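Local coordinates for pectate lyase (PDB 5AMV), which cleaves polygalacturonate by calcium-dependent elimination, releasing oligosaccharides with unsaturated galacturonosyl ends during pectin breakdown, at residues 249-260 / 279-288. Residues are numbered along the deposited sequence; the frame is centred on the assembly and turned at random.
Sequences SIFGSSDSKTSD and RAPRVRFGQV. With ADA (alpha-D-galactopyranuronic acid), chain B.
F285 plugs the curl of chain between S254 and D260: its rim meets the carbonyls of S254 and D255 near the ring plane, with CE2 3.6 Å from S254 O, while T258 CA and D260 CB pack obliquely. F285 CG lies beside the backbone N and anti to the carbonyl carbon (chi1 -61°), which turns the ring into this hollow. R284 extends so that its guanidinium lies between S253-S254 on one face and R282 NH1 on the other. Its NH1 donates to G252 O and its NE forms a salt bridge with D255 OD1 (2.7 Å), met on the anti side and 30° out of the carboxylate plane. F285 and R284 thereby join a loop leaving one coil of the parallel beta-helix, the fold of polysaccharide lyase family 1, to the next coil, where F251 N to R282 O is a nearly straight rung (178°). On the buried face of this ladder P281 CB makes a CH-pi contact over the F251 ring, and V288 CG1 touches the ring edge. On the other face I250 CD1 fits among three arginines, covering one face of the R279 guanidinium. In the glycan pocket R282 NE and NH2 grip the galacturonate carboxylate, while R279, probably the active-site residue, donates from NH2 to the sugar's ring oxygen O5 (3.0 Å).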
loop_
_atom_site.group_PDB
_atom_site.type_symbol
_atom_site.label_atom_id
_atom_site.label_comp_id
_atom_site.label_asym_id
_atom_site.label_seq_id
_atom_site.Cartn_x
_atom_site.Cartn_y
_atom_site.Cartn_z
ATOM N N SER A 249 -2.764 -3.230 -2.027
ATOM C CA SER A 249 -1.924 -3.770 -0.978
ATOM C C SER A 249 -1.414 -5.132 -1.402
ATOM O O SER A 249 -2.179 -6.097 -1.408
ATOM C CB SER A 249 -2.727 -3.907 0.333
ATOM O OG SER A 249 -3.187 -2.628 0.786
ATOM N N ILE A 250 -0.127 -5.212 -1.744
ATOM C CA ILE A 250 0.467 -6.516 -2.090
ATOM C C ILE A 250 1.440 -6.904 -0.974
ATOM O O ILE A 250 2.411 -6.149 -0.671
ATOM C CB ILE A 250 1.133 -6.563 -3.543
ATOM C CG1 ILE A 250 1.739 -7.961 -3.803
ATOM C CG2 ILE A 250 2.192 -5.567 -3.697
ATOM C CD1 ILE A 250 1.868 -8.343 -5.322
ATOM N N PHE A 251 1.230 -8.094 -0.422
ATOM C CA PHE A 251 2.080 -8.582 0.691
ATOM C C PHE A 251 2.780 -9.831 0.192
ATOM O O PHE A 251 2.121 -10.855 -0.019
ATOM C CB PHE A 251 1.258 -8.928 1.956
ATOM C CG PHE A 251 0.383 -7.804 2.482
ATOM C CD1 PHE A 251 0.683 -6.480 2.235
ATOM C CD2 PHE A 251 -0.752 -8.107 3.263
ATOM C CE1 PHE A 251 -0.110 -5.468 2.753
ATOM C CE2 PHE A 251 -1.550 -7.078 3.819
ATOM C CZ PHE A 251 -1.238 -5.760 3.541
ATOM N N GLY A 252 4.090 -9.716 -0.063
ATOM C CA GLY A 252 4.863 -10.818 -0.647
ATOM C C GLY A 252 4.939 -10.584 -2.133
ATOM O O GLY A 252 3.942 -10.781 -2.851
ATOM N N SER A 253 6.120 -10.189 -2.597
ATOM C CA SER A 253 6.301 -9.683 -3.972
ATOM C C SER A 253 6.578 -10.787 -4.994
ATOM O O SER A 253 6.531 -10.536 -6.211
ATOM C CB SER A 253 7.498 -8.728 -3.977
ATOM O OG SER A 253 8.650 -9.477 -3.592
ATOM N N SER A 254 6.860 -12.011 -4.549
ATOM C CA SER A 254 7.259 -13.066 -5.503
ATOM C C SER A 254 7.050 -14.500 -5.022
ATOM O O SER A 254 7.307 -14.812 -3.860
ATOM C CB SER A 254 8.750 -12.866 -5.848
ATOM O OG SER A 254 9.179 -13.876 -6.742
ATOM N N ASP A 255 6.579 -15.364 -5.917
ATOM C CA ASP A 255 6.458 -16.790 -5.633
ATOM C C ASP A 255 7.832 -17.409 -5.277
ATOM O O ASP A 255 7.906 -18.353 -4.507
ATOM C CB ASP A 255 5.868 -17.512 -6.848
ATOM C CG ASP A 255 4.361 -17.282 -7.003
ATOM O OD1 ASP A 255 3.771 -16.483 -6.234
ATOM O OD2 ASP A 255 3.758 -17.939 -7.872
ATOM N N SER A 256 8.901 -16.845 -5.839
ATOM C CA SER A 256 10.264 -17.323 -5.621
ATOM C C SER A 256 10.845 -16.908 -4.274
ATOM O O SER A 256 11.829 -17.481 -3.812
ATOM C CB SER A 256 11.178 -16.830 -6.749
ATOM O OG SER A 256 10.925 -17.537 -7.943
ATOM N N LYS A 257 10.233 -15.923 -3.626
ATOM C CA LYS A 257 10.728 -15.470 -2.330
ATOM C C LYS A 257 10.225 -16.353 -1.183
ATOM O O LYS A 257 9.444 -15.900 -0.356
ATOM C CB LYS A 257 10.377 -13.983 -2.120
ATOM C CG LYS A 257 11.226 -13.251 -1.068
ATOM C CD LYS A 257 12.515 -12.729 -1.693
ATOM C CE LYS A 257 13.437 -12.138 -0.637
ATOM N NZ LYS A 257 14.664 -11.556 -1.252
ATOM N N THR A 258 10.713 -17.608 -1.110
ATOM C CA THR A 258 10.234 -18.569 -0.110
ATOM C C THR A 258 10.686 -18.204 1.299
ATOM O O THR A 258 10.120 -18.683 2.282
ATOM C CB THR A 258 10.659 -20.009 -0.453
ATOM O OG1 THR A 258 12.087 -20.039 -0.636
ATOM C CG2 THR A 258 9.962 -20.459 -1.749
ATOM N N SER A 259 11.701 -17.338 1.394
ATOM C CA SER A 259 12.113 -16.799 2.687
ATOM C C SER A 259 11.001 -15.942 3.345
ATOM O O SER A 259 11.053 -15.675 4.557
ATOM C CB SER A 259 13.422 -16.003 2.538
ATOM O OG SER A 259 13.270 -14.899 1.652
ATOM N N ASP A 260 9.983 -15.541 2.557
ATOM C CA ASP A 260 8.770 -14.904 3.112
ATOM C C ASP A 260 7.895 -15.849 3.935
ATOM O O ASP A 260 7.068 -15.407 4.731
ATOM C CB ASP A 260 7.922 -14.239 2.031
ATOM C CG ASP A 260 8.483 -12.903 1.564
ATOM O OD1 ASP A 260 9.389 -12.328 2.240
ATOM O OD2 ASP A 260 8.018 -12.422 0.504
ATOM N N ARG A 279 -6.267 -6.413 -5.219
ATOM C CA ARG A 279 -5.207 -6.546 -4.195
ATOM C C ARG A 279 -5.552 -5.852 -2.897
ATOM O O ARG A 279 -4.924 -4.868 -2.520
ATOM C CB ARG A 279 -3.817 -6.085 -4.714
ATOM C CG ARG A 279 -3.482 -6.739 -6.053
ATOM C CD ARG A 279 -2.115 -6.325 -6.549
ATOM N NE ARG A 279 -1.745 -7.052 -7.755
ATOM C CZ ARG A 279 -0.556 -6.960 -8.363
ATOM N NH1 ARG A 279 0.391 -6.143 -7.889
ATOM N NH2 ARG A 279 -0.307 -7.692 -9.442
ATOM N N ALA A 280 -6.573 -6.360 -2.219
ATOM C CA ALA A 280 -6.980 -5.723 -0.987
ATOM C C ALA A 280 -7.143 -6.633 0.216
ATOM O O ALA A 280 -8.208 -6.640 0.845
ATOM C CB ALA A 280 -8.254 -4.889 -1.211
ATOM N N PRO A 281 -6.098 -7.438 0.561
ATOM C CA PRO A 281 -4.763 -7.475 -0.023
ATOM C C PRO A 281 -4.587 -8.678 -0.977
ATOM O O PRO A 281 -5.391 -9.627 -0.925
ATOM C CB PRO A 281 -3.872 -7.719 1.204
ATOM C CG PRO A 281 -4.694 -8.649 2.033
ATOM C CD PRO A 281 -6.174 -8.260 1.794
ATOM N N ARG A 282 -3.514 -8.654 -1.760
ATOM C CA ARG A 282 -3.033 -9.875 -2.443
ATOM C C ARG A 282 -1.876 -10.417 -1.626
ATOM O O ARG A 282 -0.931 -9.676 -1.363
ATOM C CB ARG A 282 -2.515 -9.549 -3.837
ATOM C CG ARG A 282 -2.214 -10.781 -4.695
ATOM C CD ARG A 282 -1.060 -10.497 -5.632
ATOM N NE ARG A 282 -0.939 -11.492 -6.685
ATOM C CZ ARG A 282 -0.349 -12.690 -6.537
ATOM N NH1 ARG A 282 0.160 -13.064 -5.369
ATOM N NH2 ARG A 282 -0.248 -13.527 -7.576
ATOM N N VAL A 283 -1.930 -11.691 -1.218
ATOM C CA VAL A 283 -0.953 -12.216 -0.268
ATOM C C VAL A 283 -0.217 -13.414 -0.846
ATOM O O VAL A 283 -0.824 -14.260 -1.477
ATOM C CB VAL A 283 -1.677 -12.677 1.041
ATOM C CG1 VAL A 283 -0.698 -13.306 2.076
ATOM C CG2 VAL A 283 -2.432 -11.470 1.704
ATOM N N ARG A 284 1.091 -13.441 -0.652
ATOM C CA ARG A 284 1.857 -14.688 -0.755
ATOM C C ARG A 284 2.397 -14.996 0.640
ATOM O O ARG A 284 2.796 -14.082 1.354
ATOM C CB ARG A 284 3.013 -14.553 -1.743
ATOM C CG ARG A 284 2.624 -14.323 -3.185
ATOM C CD ARG A 284 3.895 -13.952 -3.956
ATOM N NE ARG A 284 3.661 -13.876 -5.398
ATOM C CZ ARG A 284 3.358 -12.761 -6.053
ATOM N NH1 ARG A 284 3.271 -11.586 -5.427
ATOM N NH2 ARG A 284 3.175 -12.807 -7.368
ATOM N N PHE A 285 2.366 -16.279 1.022
ATOM C CA PHE A 285 3.075 -16.779 2.232
ATOM C C PHE A 285 2.549 -16.396 3.593
ATOM O O PHE A 285 2.528 -17.224 4.504
ATOM C CB PHE A 285 4.590 -16.473 2.178
ATOM C CG PHE A 285 5.287 -17.136 1.005
ATOM C CD1 PHE A 285 5.483 -18.526 0.994
ATOM C CD2 PHE A 285 5.685 -16.387 -0.104
ATOM C CE1 PHE A 285 6.098 -19.156 -0.121
ATOM C CE2 PHE A 285 6.300 -17.003 -1.237
ATOM C CZ PHE A 285 6.504 -18.414 -1.223
ATOM N N GLY A 286 2.129 -15.147 3.772
ATOM C CA GLY A 286 1.918 -14.661 5.105
ATOM C C GLY A 286 0.667 -15.096 5.828
ATOM O O GLY A 286 -0.373 -15.410 5.225
ATOM N N GLN A 287 0.793 -15.097 7.151
ATOM C CA GLN A 287 -0.336 -15.274 8.063
ATOM C C GLN A 287 -0.950 -13.902 8.271
ATOM O O GLN A 287 -0.483 -13.122 9.117
ATOM C CB GLN A 287 0.177 -15.855 9.387
ATOM C CG GLN A 287 0.639 -17.320 9.242
ATOM C CD GLN A 287 1.299 -17.835 10.527
ATOM O OE1 GLN A 287 1.147 -17.245 11.604
ATOM N NE2 GLN A 287 1.983 -18.995 10.424
ATOM N N VAL A 288 -2.004 -13.624 7.474
ATOM C CA VAL A 288 -2.567 -12.272 7.421
ATOM C C VAL A 288 -3.966 -12.329 7.994
ATOM O O VAL A 288 -4.830 -13.037 7.472
ATOM C CB VAL A 288 -2.551 -11.740 5.988
ATOM C CG1 VAL A 288 -3.147 -10.313 5.942
ATOM C CG2 VAL A 288 -1.136 -11.773 5.426
HETATM C C1 ADA B . -2.153 -8.315 -12.458
HETATM C C2 ADA B . -0.796 -8.264 -13.179
HETATM C C3 ADA B . -0.315 -9.681 -13.508
HETATM C C4 ADA B . -0.221 -10.533 -12.254
HETATM C C5 ADA B . -1.585 -10.561 -11.573
HETATM C C6 ADA B . -1.399 -11.192 -10.211
HETATM O O2 ADA B . -1.000 -7.588 -14.428
HETATM O O3 ADA B . 0.991 -9.627 -14.100
HETATM O O4 ADA B . 0.725 -9.909 -11.362
HETATM O O5 ADA B . -2.086 -9.212 -11.347
HETATM O O6B ADA B . -1.732 -10.501 -9.209
HETATM O O6A ADA B . -0.897 -12.357 -10.104
HETATM O O HOH W 1 1.029 -11.122 -2.988
HETATM O O HOH W 2 1.099 -16.098 -6.078
#